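Local coordinates for protein polyketide synthase PksL (Bacillus subtilis, PDB 5E1V) that probably catalyses loss of water from beta-hydroxyacyl intermediates, acting as a dehydratase domain of the trans-AT polyketide synthase that helps build bacillaene, at residues Lys3-Gln8 with Gln40-His45; Ala33-Ile38 with Phe186-Thr191; Ser58-Leu63 with Tyr106-Met111; Ile71-Gln76 with Ile87-Ile92. All blocks are in the same frame, centred on the assembly; numbering follows the deposited sequence.

Contact 1: residues Lys3-Gln8 with Gln40-His45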
loop_
_atom_site.group_PDB
_atom_site.type_symbol
_atom_site.label_atom_id
_atom_site.label_comp_id
_atom_site.label_asym_id
_atom_site.label_seq_id
_atom_site.Cartn_x
_atom_site.Cartn_y
_atom_site.Cartn_z
ATOM N N LYS A 3 -21.409 15.813 1.762
ATOM C CA LYS A 3 -21.837 14.918 2.852
ATOM C C LYS A 3 -21.718 13.434 2.481
ATOM O O LYS A 3 -21.581 12.595 3.375
ATOM C CB LYS A 3 -23.290 15.182 3.237
ATOM N N LYS A 4 -21.876 13.145 1.195
ATOM C CA LYS A 4 -21.862 11.781 0.662
ATOM C C LYS A 4 -21.098 11.871 -0.636
ATOM O O LYS A 4 -21.530 12.579 -1.553
ATOM C CB LYS A 4 -23.277 11.291 0.338
ATOM N N ILE A 5 -19.945 11.183 -0.691
ATOM C CA ILE A 5 -19.099 11.146 -1.870
ATOM C C ILE A 5 -19.141 9.699 -2.392
ATOM O O ILE A 5 -19.036 8.758 -1.600
ATOM C CB ILE A 5 -17.670 11.462 -1.495
ATOM C CG1 ILE A 5 -17.537 12.921 -1.151
ATOM C CG2 ILE A 5 -16.761 11.100 -2.659
ATOM C CD1 ILE A 5 -16.260 13.261 -0.411
ATOM N N THR A 6 -19.359 9.511 -3.690
ATOM C CA THR A 6 -19.259 8.143 -4.254
ATOM C C THR A 6 -18.354 8.137 -5.488
ATOM O O THR A 6 -18.278 9.113 -6.231
ATOM C CB THR A 6 -20.616 7.565 -4.634
ATOM O OG1 THR A 6 -20.973 8.099 -5.901
ATOM C CG2 THR A 6 -21.750 7.880 -3.592
ATOM N N LYS A 7 -17.672 7.018 -5.730
ATOM C CA LYS A 7 -16.786 6.918 -6.857
ATOM C C LYS A 7 -16.936 5.455 -7.228
ATOM O O LYS A 7 -17.004 4.588 -6.356
ATOM C CB LYS A 7 -15.349 7.222 -6.451
ATOM C CG LYS A 7 -14.280 7.087 -7.511
ATOM C CD LYS A 7 -14.357 8.057 -8.680
ATOM C CE LYS A 7 -13.019 8.040 -9.433
ATOM N NZ LYS A 7 -13.064 9.083 -10.493
ATOM N N GLN A 8 -17.134 5.239 -8.518
ATOM C CA GLN A 8 -17.189 3.912 -9.106
ATOM C C GLN A 8 -15.937 3.665 -9.939
ATOM O O GLN A 8 -15.582 4.490 -10.847
ATOM C CB GLN A 8 -18.469 3.810 -9.975
ATOM C CG GLN A 8 -18.620 2.439 -10.568
ATOM C CD GLN A 8 -19.908 2.266 -11.360
ATOM O OE1 GLN A 8 -19.886 2.409 -12.574
ATOM N NE2 GLN A 8 -21.013 1.945 -10.682
ATOM N N GLN A 40 -7.318 9.839 -3.756
ATOM C CA GLN A 40 -7.791 10.418 -5.074
ATOM C C GLN A 40 -9.201 10.948 -5.008
ATOM O O GLN A 40 -9.481 11.983 -5.601
ATOM C CB GLN A 40 -7.678 9.441 -6.240
ATOM C CG GLN A 40 -6.251 9.064 -6.496
ATOM C CD GLN A 40 -5.539 9.806 -7.593
ATOM O OE1 GLN A 40 -6.056 10.771 -8.180
ATOM N NE2 GLN A 40 -4.389 9.239 -7.992
ATOM N N ILE A 41 -10.099 10.178 -4.391
ATOM C CA ILE A 41 -11.466 10.499 -4.244
ATOM C C ILE A 41 -11.642 11.840 -3.463
ATOM O O ILE A 41 -12.374 12.750 -3.873
ATOM C CB ILE A 41 -12.215 9.354 -3.555
ATOM C CG1 ILE A 41 -12.324 8.173 -4.545
ATOM C CG2 ILE A 41 -13.630 9.771 -3.192
ATOM C CD1 ILE A 41 -12.631 6.915 -3.838
ATOM N N PHE A 42 -10.991 11.940 -2.332
ATOM C CA PHE A 42 -11.130 13.195 -1.536
ATOM C C PHE A 42 -10.501 14.375 -2.213
ATOM O O PHE A 42 -11.014 15.528 -2.106
ATOM C CB PHE A 42 -10.490 12.928 -0.207
ATOM C CG PHE A 42 -11.443 12.196 0.737
ATOM C CD1 PHE A 42 -12.332 12.891 1.522
ATOM C CD2 PHE A 42 -11.505 10.803 0.738
ATOM C CE1 PHE A 42 -13.154 12.185 2.387
ATOM C CE2 PHE A 42 -12.399 10.107 1.513
ATOM C CZ PHE A 42 -13.216 10.810 2.341
ATOM N N ARG A 43 -9.385 14.137 -2.916
ATOM C CA ARG A 43 -8.742 15.210 -3.693
ATOM C C ARG A 43 -9.723 15.777 -4.741
ATOM O O ARG A 43 -9.738 17.027 -4.996
ATOM C CB ARG A 43 -7.469 14.751 -4.382
ATOM C CG ARG A 43 -6.823 15.911 -5.141
ATOM C CD ARG A 43 -5.380 15.611 -5.548
ATOM N NE ARG A 43 -5.350 14.540 -6.560
ATOM C CZ ARG A 43 -4.239 14.210 -7.238
ATOM N NH1 ARG A 43 -3.146 14.910 -7.021
ATOM N NH2 ARG A 43 -4.264 13.233 -8.115
ATOM N N GLU A 44 -10.486 14.891 -5.363
ATOM C CA GLU A 44 -11.387 15.322 -6.440
ATOM C C GLU A 44 -12.461 16.271 -5.917
ATOM O O GLU A 44 -12.980 17.133 -6.677
ATOM C CB GLU A 44 -11.994 14.083 -7.115
ATOM N N HIS A 45 -12.735 16.149 -4.599
ATOM C CA HIS A 45 -13.695 17.011 -3.875
ATOM C C HIS A 45 -13.063 18.126 -3.102
ATOM O O HIS A 45 -13.796 18.863 -2.411
ATOM C CB HIS A 45 -14.584 16.163 -3.010
ATOM C CG HIS A 45 -15.461 15.272 -3.820
ATOM N ND1 HIS A 45 -15.102 14.007 -4.242
ATOM C CD2 HIS A 45 -16.677 15.514 -4.340
ATOM C CE1 HIS A 45 -16.071 13.509 -4.993
ATOM N NE2 HIS A 45 -17.037 14.409 -5.064
#

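Contact 2: residues Ala33-Ile38 with Phe186-Thr191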
loop_
_atom_site.group_PDB
_atom_site.type_symbol
_atom_site.label_atom_id
_atom_site.label_comp_id
_atom_site.label_asym_id
_atom_site.label_seq_id
_atom_site.Cartn_x
_atom_site.Cartn_y
_atom_site.Cartn_z
ATOM N N ALA A 33 -2.866 -0.520 -2.388
ATOM C CA ALA A 33 -3.358 0.389 -3.405
ATOM C C ALA A 33 -4.568 1.142 -2.967
ATOM O O ALA A 33 -4.929 2.146 -3.556
ATOM C CB ALA A 33 -3.625 -0.380 -4.701
ATOM N N TYR A 34 -5.239 0.688 -1.894
ATOM C CA TYR A 34 -6.422 1.444 -1.390
ATOM C C TYR A 34 -6.085 2.848 -0.897
ATOM O O TYR A 34 -7.003 3.709 -0.770
ATOM C CB TYR A 34 -7.129 0.614 -0.273
ATOM C CG TYR A 34 -7.945 -0.515 -0.782
ATOM C CD1 TYR A 34 -8.942 -0.302 -1.666
ATOM C CD2 TYR A 34 -7.701 -1.814 -0.369
ATOM C CE1 TYR A 34 -9.778 -1.361 -2.114
ATOM C CE2 TYR A 34 -8.481 -2.881 -0.778
ATOM C CZ TYR A 34 -9.552 -2.669 -1.602
ATOM O OH TYR A 34 -10.307 -3.707 -2.056
ATOM N N ILE A 35 -4.870 3.064 -0.413
ATOM C CA ILE A 35 -4.458 4.421 0.060
ATOM C C ILE A 35 -4.592 5.473 -1.074
ATOM O O ILE A 35 -5.272 6.506 -0.936
ATOM C CB ILE A 35 -3.038 4.407 0.625
ATOM C CG1 ILE A 35 -3.028 3.464 1.865
ATOM C CG2 ILE A 35 -2.635 5.796 0.994
ATOM C CD1 ILE A 35 -1.668 3.058 2.300
ATOM N N ASP A 36 -3.987 5.110 -2.229
ATOM C CA ASP A 36 -4.115 5.960 -3.424
ATOM C C ASP A 36 -5.555 6.132 -3.858
ATOM O O ASP A 36 -5.996 7.294 -4.035
ATOM C CB ASP A 36 -3.204 5.542 -4.550
ATOM C CG ASP A 36 -3.150 6.616 -5.618
ATOM O OD1 ASP A 36 -2.461 7.627 -5.370
ATOM O OD2 ASP A 36 -3.881 6.440 -6.606
ATOM N N ILE A 37 -6.305 5.025 -3.971
ATOM C CA ILE A 37 -7.699 5.045 -4.325
ATOM C C ILE A 37 -8.478 6.091 -3.470
ATOM O O ILE A 37 -9.123 7.020 -4.015
ATOM C CB ILE A 37 -8.314 3.642 -4.314
ATOM C CG1 ILE A 37 -7.806 2.819 -5.504
ATOM C CG2 ILE A 37 -9.827 3.722 -4.256
ATOM C CD1 ILE A 37 -7.879 1.350 -5.307
ATOM N N ILE A 38 -8.364 5.960 -2.155
ATOM C CA ILE A 38 -9.149 6.772 -1.274
ATOM C C ILE A 38 -8.751 8.265 -1.310
ATOM O O ILE A 38 -9.622 9.109 -1.463
ATOM C CB ILE A 38 -9.123 6.235 0.161
ATOM C CG1 ILE A 38 -9.770 4.868 0.195
ATOM C CG2 ILE A 38 -9.991 7.156 1.064
ATOM C CD1 ILE A 38 -9.452 4.143 1.486
ATOM N N PHE A 186 -0.610 10.120 -9.766
ATOM C CA PHE A 186 -0.785 9.431 -8.481
ATOM C C PHE A 186 -0.531 10.298 -7.234
ATOM O O PHE A 186 0.169 11.344 -7.283
ATOM C CB PHE A 186 0.182 8.214 -8.506
ATOM C CG PHE A 186 -0.277 7.188 -9.408
ATOM C CD1 PHE A 186 0.129 7.199 -10.721
ATOM C CD2 PHE A 186 -1.166 6.179 -8.980
ATOM C CE1 PHE A 186 -0.377 6.284 -11.641
ATOM C CE2 PHE A 186 -1.660 5.255 -9.846
ATOM C CZ PHE A 186 -1.254 5.290 -11.207
ATOM N N MET A 187 -1.080 9.846 -6.098
ATOM C CA MET A 187 -0.884 10.575 -4.848
ATOM C C MET A 187 0.038 9.750 -3.924
ATOM O O MET A 187 0.978 10.257 -3.338
ATOM C CB MET A 187 -2.186 10.854 -4.191
ATOM C CG MET A 187 -3.046 11.830 -4.937
ATOM S SD MET A 187 -4.536 12.278 -4.052
ATOM C CE MET A 187 -3.826 13.180 -2.732
ATOM N N PHE A 188 -0.289 8.465 -3.766
ATOM C CA PHE A 188 0.537 7.551 -3.007
ATOM C C PHE A 188 0.727 6.305 -3.850
ATOM O O PHE A 188 -0.078 5.329 -3.769
ATOM C CB PHE A 188 -0.148 7.338 -1.616
ATOM C CG PHE A 188 -0.275 8.619 -0.901
ATOM C CD1 PHE A 188 0.870 9.150 -0.314
ATOM C CD2 PHE A 188 -1.494 9.317 -0.776
ATOM C CE1 PHE A 188 0.829 10.410 0.297
ATOM C CE2 PHE A 188 -1.511 10.568 -0.181
ATOM C CZ PHE A 188 -0.320 11.117 0.345
ATOM N N HIS A 189 1.782 6.366 -4.710
ATOM C CA HIS A 189 1.868 5.402 -5.744
ATOM C C HIS A 189 1.839 3.992 -5.212
ATOM O O HIS A 189 2.744 3.591 -4.482
ATOM C CB HIS A 189 3.153 5.578 -6.582
ATOM C CG HIS A 189 3.012 5.032 -7.965
ATOM N ND1 HIS A 189 3.086 3.702 -8.232
ATOM C CD2 HIS A 189 2.912 5.655 -9.162
ATOM C CE1 HIS A 189 2.947 3.499 -9.513
ATOM N NE2 HIS A 189 2.804 4.675 -10.102
ATOM N N PRO A 190 0.832 3.170 -5.621
ATOM C CA PRO A 190 0.866 1.732 -5.180
ATOM C C PRO A 190 2.127 0.913 -5.327
ATOM O O PRO A 190 2.409 0.178 -4.488
ATOM C CB PRO A 190 -0.261 1.121 -5.924
ATOM C CG PRO A 190 -1.253 2.308 -6.073
ATOM C CD PRO A 190 -0.357 3.393 -6.474
ATOM N N THR A 191 2.949 1.127 -6.329
ATOM C CA THR A 191 4.253 0.476 -6.391
ATOM C C THR A 191 5.246 0.878 -5.317
ATOM O O THR A 191 5.988 0.065 -4.728
ATOM C CB THR A 191 4.820 0.775 -7.819
ATOM O OG1 THR A 191 3.910 0.180 -8.786
ATOM C CG2 THR A 191 6.070 0.132 -8.000
HETATM O O HOH W 1 -1.710 3.276 -2.670
#

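Contact 3: residues Ser58-Leu63 with Tyr106-Met111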
loop_
_atom_site.group_PDB
_atom_site.type_symbol
_atom_site.label_atom_id
_atom_site.label_comp_id
_atom_site.label_asym_id
_atom_site.label_seq_id
_atom_site.Cartn_x
_atom_site.Cartn_y
_atom_site.Cartn_z
ATOM N N SER A 58 -9.897 -1.717 7.025
ATOM C CA SER A 58 -9.949 -3.148 7.030
ATOM C C SER A 58 -10.227 -3.706 5.675
ATOM O O SER A 58 -11.119 -3.256 5.049
ATOM C CB SER A 58 -11.118 -3.621 7.917
ATOM O OG SER A 58 -10.728 -3.437 9.187
ATOM N N ILE A 59 -9.460 -4.715 5.319
ATOM C CA ILE A 59 -9.659 -5.561 4.129
ATOM C C ILE A 59 -10.345 -6.846 4.508
ATOM O O ILE A 59 -9.842 -7.599 5.325
ATOM C CB ILE A 59 -8.373 -5.741 3.364
ATOM C CG1 ILE A 59 -7.823 -4.347 2.978
ATOM C CG2 ILE A 59 -8.525 -6.632 2.117
ATOM C CD1 ILE A 59 -6.467 -4.502 2.304
ATOM N N TYR A 60 -11.491 -7.066 3.890
ATOM C CA TYR A 60 -12.384 -8.230 4.147
ATOM C C TYR A 60 -12.023 -9.379 3.234
ATOM O O TYR A 60 -12.058 -10.507 3.658
ATOM C CB TYR A 60 -13.856 -7.844 4.041
ATOM C CG TYR A 60 -14.170 -6.982 5.181
ATOM C CD1 TYR A 60 -14.552 -7.557 6.392
ATOM C CD2 TYR A 60 -13.886 -5.631 5.145
ATOM C CE1 TYR A 60 -14.718 -6.785 7.490
ATOM C CE2 TYR A 60 -14.095 -4.857 6.218
ATOM C CZ TYR A 60 -14.468 -5.449 7.402
ATOM O OH TYR A 60 -14.601 -4.648 8.482
ATOM N N GLN A 61 -11.601 -9.084 1.997
ATOM C CA GLN A 61 -11.183 -10.076 1.070
ATOM C C GLN A 61 -10.370 -9.445 -0.050
ATOM O O GLN A 61 -10.554 -8.313 -0.316
ATOM C CB GLN A 61 -12.386 -10.851 0.464
ATOM C CG GLN A 61 -13.362 -10.043 -0.339
ATOM C CD GLN A 61 -14.720 -10.707 -0.473
ATOM O OE1 GLN A 61 -14.857 -11.737 -1.129
ATOM N NE2 GLN A 61 -15.733 -10.107 0.103
ATOM N N PRO A 62 -9.526 -10.238 -0.734
ATOM C CA PRO A 62 -8.770 -9.733 -1.890
ATOM C C PRO A 62 -9.633 -9.420 -3.073
ATOM O O PRO A 62 -10.659 -10.093 -3.320
ATOM C CB PRO A 62 -7.737 -10.829 -2.160
ATOM C CG PRO A 62 -7.690 -11.629 -0.908
ATOM C CD PRO A 62 -9.071 -11.594 -0.366
ATOM N N LEU A 63 -9.250 -8.357 -3.780
ATOM C CA LEU A 63 -9.961 -7.917 -4.953
ATOM C C LEU A 63 -9.242 -8.572 -6.130
ATOM O O LEU A 63 -8.135 -8.196 -6.490
ATOM C CB LEU A 63 -9.945 -6.417 -5.056
ATOM C CG LEU A 63 -10.949 -5.927 -6.118
ATOM C CD1 LEU A 63 -11.522 -4.647 -5.685
ATOM C CD2 LEU A 63 -10.368 -5.933 -7.529
ATOM N N TYR A 106 -15.375 -5.437 0.119
ATOM C CA TYR A 106 -13.943 -5.523 0.059
ATOM C C TYR A 106 -13.178 -4.782 1.148
ATOM O O TYR A 106 -12.123 -5.281 1.580
ATOM C CB TYR A 106 -13.503 -5.042 -1.358
ATOM C CG TYR A 106 -13.903 -6.039 -2.445
ATOM C CD1 TYR A 106 -13.109 -7.170 -2.699
ATOM C CD2 TYR A 106 -14.984 -5.824 -3.249
ATOM C CE1 TYR A 106 -13.455 -8.061 -3.687
ATOM C CE2 TYR A 106 -15.331 -6.710 -4.250
ATOM C CZ TYR A 106 -14.545 -7.809 -4.466
ATOM O OH TYR A 106 -14.834 -8.697 -5.491
ATOM N N MET A 107 -13.587 -3.573 1.498
ATOM C CA MET A 107 -12.759 -2.712 2.390
ATOM C C MET A 107 -13.744 -1.763 3.099
ATOM O O MET A 107 -14.696 -1.292 2.520
ATOM C CB MET A 107 -11.729 -1.926 1.493
ATOM C CG MET A 107 -10.868 -0.956 2.226
ATOM S SD MET A 107 -11.666 0.612 2.323
ATOM C CE MET A 107 -11.552 1.268 0.619
ATOM N N LYS A 108 -13.422 -1.357 4.306
ATOM C CA LYS A 108 -14.032 -0.200 4.940
ATOM C C LYS A 108 -12.915 0.572 5.660
ATOM O O LYS A 108 -11.881 0.017 5.950
ATOM C CB LYS A 108 -14.937 -0.715 6.069
ATOM C CG LYS A 108 -16.201 -1.392 5.621
ATOM C CD LYS A 108 -16.892 -2.074 6.845
ATOM C CE LYS A 108 -17.816 -1.086 7.482
ATOM N NZ LYS A 108 -18.378 -1.616 8.768
ATOM N N ALA A 109 -13.167 1.826 5.987
ATOM C CA ALA A 109 -12.204 2.676 6.581
ATOM C C ALA A 109 -12.891 3.936 7.075
ATOM O O ALA A 109 -14.015 4.239 6.708
ATOM C CB ALA A 109 -11.122 3.064 5.528
ATOM N N ASP A 110 -12.167 4.705 7.870
ATOM C CA ASP A 110 -12.600 6.001 8.319
ATOM C C ASP A 110 -11.634 7.058 7.803
ATOM O O ASP A 110 -10.444 6.794 7.724
ATOM C CB ASP A 110 -12.591 6.088 9.833
ATOM C CG ASP A 110 -13.478 4.965 10.509
ATOM O OD1 ASP A 110 -14.564 4.690 9.988
ATOM O OD2 ASP A 110 -13.010 4.377 11.513
ATOM N N MET A 111 -12.148 8.227 7.444
ATOM C CA MET A 111 -11.234 9.291 7.041
ATOM C C MET A 111 -11.625 10.476 7.923
ATOM O O MET A 111 -12.807 10.805 7.966
ATOM C CB MET A 111 -11.389 9.641 5.578
ATOM C CG MET A 111 -10.537 10.828 5.137
ATOM S SD MET A 111 -8.850 10.238 5.010
ATOM C CE MET A 111 -8.599 9.919 3.275
#

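Contact 4: residues Ile71-Gln76 with Ile87-Ile92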
loop_
_atom_site.group_PDB
_atom_site.type_symbol
_atom_site.label_atom_id
_atom_site.label_comp_id
_atom_site.label_asym_id
_atom_site.label_seq_id
_atom_site.Cartn_x
_atom_site.Cartn_y
_atom_site.Cartn_z
ATOM N N ILE A 71 -14.525 -6.017 -12.075
ATOM C CA ILE A 71 -15.138 -5.771 -10.801
ATOM C C ILE A 71 -15.510 -4.264 -10.767
ATOM O O ILE A 71 -14.666 -3.370 -10.850
ATOM C CB ILE A 71 -14.276 -6.184 -9.568
ATOM C CG1 ILE A 71 -14.278 -7.708 -9.289
ATOM C CG2 ILE A 71 -14.810 -5.487 -8.290
ATOM C CD1 ILE A 71 -14.084 -8.621 -10.458
ATOM N N VAL A 72 -16.800 -4.002 -10.637
ATOM C CA VAL A 72 -17.269 -2.644 -10.583
ATOM C C VAL A 72 -17.344 -2.299 -9.107
ATOM O O VAL A 72 -18.204 -2.826 -8.401
ATOM C CB VAL A 72 -18.604 -2.515 -11.268
ATOM C CG1 VAL A 72 -19.085 -1.077 -11.148
ATOM C CG2 VAL A 72 -18.474 -2.964 -12.747
ATOM N N LEU A 73 -16.403 -1.480 -8.641
ATOM C CA LEU A 73 -16.212 -1.185 -7.232
ATOM C C LEU A 73 -16.814 0.181 -6.898
ATOM O O LEU A 73 -16.377 1.212 -7.401
ATOM C CB LEU A 73 -14.714 -1.271 -6.841
ATOM C CG LEU A 73 -14.314 -1.229 -5.335
ATOM C CD1 LEU A 73 -14.750 -2.473 -4.598
ATOM C CD2 LEU A 73 -12.801 -1.072 -5.086
ATOM N N ASN A 74 -17.815 0.155 -6.038
ATOM C CA ASN A 74 -18.513 1.333 -5.611
ATOM C C ASN A 74 -17.909 1.740 -4.304
ATOM O O ASN A 74 -17.908 0.924 -3.355
ATOM C CB ASN A 74 -19.987 0.974 -5.492
ATOM C CG ASN A 74 -20.745 1.293 -6.749
ATOM O OD1 ASN A 74 -20.178 1.752 -7.738
ATOM N ND2 ASN A 74 -22.055 1.118 -6.696
ATOM N N ILE A 75 -17.288 2.937 -4.267
ATOM C CA ILE A 75 -16.723 3.489 -3.021
ATOM C C ILE A 75 -17.650 4.604 -2.530
ATOM O O ILE A 75 -17.849 5.576 -3.243
ATOM C CB ILE A 75 -15.272 3.932 -3.174
ATOM C CG1 ILE A 75 -14.454 2.748 -3.670
ATOM C CG2 ILE A 75 -14.635 4.369 -1.868
ATOM C CD1 ILE A 75 -13.234 3.183 -4.370
ATOM N N GLN A 76 -18.263 4.413 -1.357
ATOM C CA GLN A 76 -19.078 5.496 -0.748
ATOM C C GLN A 76 -18.392 6.009 0.537
ATOM O O GLN A 76 -17.968 5.189 1.399
ATOM C CB GLN A 76 -20.439 4.987 -0.404
ATOM C CG GLN A 76 -21.159 4.366 -1.571
ATOM C CD GLN A 76 -22.648 4.227 -1.309
ATOM O OE1 GLN A 76 -23.216 4.918 -0.450
ATOM N NE2 GLN A 76 -23.281 3.345 -2.044
ATOM N N ILE A 87 -16.044 5.071 5.078
ATOM C CA ILE A 87 -15.825 4.625 3.695
ATOM C C ILE A 87 -16.162 3.140 3.601
ATOM O O ILE A 87 -15.756 2.343 4.413
ATOM C CB ILE A 87 -14.318 4.827 3.351
ATOM C CG1 ILE A 87 -13.880 6.286 3.465
ATOM C CG2 ILE A 87 -14.011 4.364 1.923
ATOM C CD1 ILE A 87 -12.405 6.378 3.723
ATOM N N THR A 88 -16.884 2.751 2.572
ATOM C CA THR A 88 -17.103 1.322 2.317
ATOM C C THR A 88 -16.877 1.050 0.796
ATOM O O THR A 88 -17.203 1.903 -0.058
ATOM C CB THR A 88 -18.574 0.988 2.661
ATOM O OG1 THR A 88 -19.348 1.783 1.750
ATOM C CG2 THR A 88 -18.949 1.385 4.046
ATOM N N ALA A 89 -16.233 -0.070 0.446
ATOM C CA ALA A 89 -16.030 -0.329 -0.941
ATOM C C ALA A 89 -16.622 -1.720 -1.202
ATOM O O ALA A 89 -16.196 -2.697 -0.649
ATOM C CB ALA A 89 -14.596 -0.302 -1.304
ATOM N N LYS A 90 -17.639 -1.743 -2.013
ATOM C CA LYS A 90 -18.315 -2.996 -2.301
ATOM C C LYS A 90 -18.386 -3.136 -3.822
ATOM O O LYS A 90 -18.629 -2.173 -4.537
ATOM C CB LYS A 90 -19.702 -2.990 -1.662
ATOM C CG LYS A 90 -20.406 -1.680 -1.776
ATOM C CD LYS A 90 -21.745 -1.693 -1.024
ATOM C CE LYS A 90 -21.595 -1.376 0.439
ATOM N NZ LYS A 90 -22.181 -0.042 0.710
ATOM N N GLY A 91 -18.182 -4.349 -4.304
ATOM C CA GLY A 91 -18.100 -4.563 -5.683
ATOM C C GLY A 91 -18.949 -5.736 -6.213
ATOM O O GLY A 91 -19.260 -6.699 -5.521
ATOM N N ILE A 92 -19.278 -5.599 -7.460
ATOM C CA ILE A 92 -19.985 -6.621 -8.240
ATOM C C ILE A 92 -19.152 -7.051 -9.442
ATOM O O ILE A 92 -18.713 -6.215 -10.206
ATOM C CB ILE A 92 -21.288 -5.981 -8.794
ATOM C CG1 ILE A 92 -22.123 -5.449 -7.622
ATOM C CG2 ILE A 92 -22.012 -6.996 -9.660
ATOM C CD1 ILE A 92 -23.333 -4.565 -7.949
#

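Contact 1: residues Lys3-Gln8 with Gln40-His45
Ile-5 reaches from the strand toward the C-terminal end of helix 34-44 and packs against Ile-41, Phe-42 and His-45. Its CB points at the helix, and there the side chain forks. The short branch touches two partners at once: Ile-5 CG2 is 3.4 Å from Ile-41 CG2, tighter than an ordinary methyl contact, and 3.4 Å from His-45 CE1. The long branch runs across the imidazole. Ile-5 CG1, anti to the carbonyl carbon (chi1 -72°), lies 4.0 Å above the centroid of the His-45 ring, almost on its normal, a CH-pi contact. Ile-5 CD1 carries on past the ring's CG to end 4.3 Å from Phe-42 CE1. The imidazole is held by the end of the preceding helix, since His-45 ND1 donates to Ile-41 O at 3.0 Å, nearly straight and in the ring plane. Next to it, Lys-7 offers only its aliphatic root: Lys-7 CB lies 3.7 Å from Ile-41 CG1, and a bend at chi2 leads the ammonium away. A branched aliphatic residue suits the Ile-5 position because it fills two directions. Cohesion therefore comes from dispersion and CH-pi contacts, while the hydrogen bond that sets the imidazole stays on the helix side.

Contact 2: residues Ala33-Ile38 with Phe186-Thr191
A chi1 of -167° swings the carboxylate of Asp-36 to the side opposite its backbone N, and chi2 then turns OD1 toward the loop that carries Met-187 and Phe-188. Two successive backbone N-H groups converge on that single oxygen: Met-187 N lies 2.7 Å from Asp-36 OD1 and meets it nearly along the C-O direction, while Phe-188 N, at 2.8 Å from the same OD1, takes the anti lone pair. The other oxygen, OD2, accepts from Gln-40 NE2 and rests 3.6 Å from Phe-186 CD2, the carboxylate and ring planes being 40° apart. So many donors around a buried carboxylate probably favour its charged form. With an alanine here, the N-H groups of Met-187 and Phe-188 would probably be left buried without their acceptor, and the loop less firmly tied to the helix.

Helix 34-44 belongs to the first half of what is, by family, a double hotdog, and the loop leads into helix 190-203 of the second half, so the aspartate ties the two halves together. A water bridges the two segments, accepting from Asp-36 N and donating to Phe-188 O at 2.8 Å. Apolar groups fill in around the polar centre: Ile-35 CG2 lies 3.9 Å from Phe-188 CB, the two side chains crossing at about a right angle, and Ala-33 CB is 3.8 Å from Pro-190 CG, a small methyl suiting so close a backbone approach. His-189 N-caps the second helix, its ND1 accepting from Thr-191 N at 3.2 Å, and its NE2 lies over a face of the Phe-186 ring.

Contact 3: residues Ser58-Leu63 with Tyr106-Met111
Tyr-106 turns one face of its ring to Leu-63 and its edge to the backbone before it. With CG opposite the backbone N (chi1 -168°), Leu-63 carries its CD1 over that face, 4.2 Å from the centroid of the Tyr-106 ring, in a CH-pi contact, the side chains crossing at about a right angle. In the ring plane, Tyr-106 CE1 is 3.5 Å from Pro-62 O, and Gln-61 O also lies at this edge, where weakly positive ring hydrogens suit carbonyl oxygens. Gln-61 lays its CG 3.7 Å from Tyr-106 CD1 before its amide donates to Leu-105 O. A leucine in place of Tyr-106 would probably leave the two carbonyls without the aromatic edge and Leu-63 without a flat surface. Tyr-60 brings its ring edge to the strand backbone, its OH 3.8 Å from Lys-108 CD.

Ser-58 and Lys-108 form an antiparallel hydrogen-bonded pair, with Ser-58 N 2.8 Å from Lys-108 O. Tyr-60 N donates to Tyr-106 O at 3.0 Å. Tyr-106 and Met-107, both opposite Ala-89, make a classic beta bulge. Strand 104-112 lies between strands 53-59 and 84-94, with Met-107 packed on Tyr-34 and Ile-38 of helix 34-44.

Contact 4: residues Ile71-Gln76 with Ile87-Ile92
Leu-73 and Gly-91 pair where the two strands come closest, their CA atoms 4.2 Å apart, and packing is tightest on this face. A CB on residue 91 would fall only 3.0 Å from Ile-71 CG2, so glycine suits the place; in its absence Leu-73, with CG opposite its own backbone N (chi1 -170°), folds its CD1 over the backbone, 3.8 Å from Lys-90 C. Next along, the single methyl of Ala-89 fits between two larger neighbours, CB lying 3.9 Å from Leu-73 CD1 and the same distance from Ile-75 CG1. Ile-75 and Ile-87 continue the row side by side, pointing the same way, with their CG2 atoms 3.8 Å apart. Beyond them lies helix 34-44, whose Ile-37 and Ile-41 touch Ile-75 and whose Ile-38 touches Ile-87.

The two strands form an antiparallel beta hairpin in the sheet that wraps this helix, the hotdog arrangement expected of the family. Backbone bonds run in both directions at Val-72 with Ile-92, Asn-74 with Lys-90 and Gln-76 with Thr-88. Between them CA-H groups approach carbonyls, Gly-91 CA being 3.2 Å from Val-72 O.

The reverse face, bearing Asn-74, Gln-76, Thr-88 and Lys-90, is looser and largely polar, as fits its greater exposure. Gln-76 CB comes no nearer than 4.0 Å to Thr-88 OG1, and the amide of Asn-74 turns to the adjoining strand, where OD1 accepts from Gln-8 NE2. Lys-90 lays only its CG near Asn-74 O before its chain bends away; Val-72 and Ile-92 supply the aliphatic end of this face.

Helix 34-44 and the sheet around it join the four contacts. Contacts 3 and 4, with centres about 10 Å apart, are neighbours in that sheet: Ala-109 O and Ile-87 N lie 2.7 Å apart in a probable hydrogen bond. Contact 4 meets contact 1 on its other side, Lys-7 O being 2.7 Å from Ile-75 N. Contacts 1 and 2 use successive turns of the helix, their centres about 14 Å apart, and Gln-40 connects them. Contact 2 lies nearest the chain's centre. Its His-189-Pro-190 pair begins the HPxxxD signature of dehydratases, whose aspartate is catalytic in relatives, which probably places the active site beside this contact.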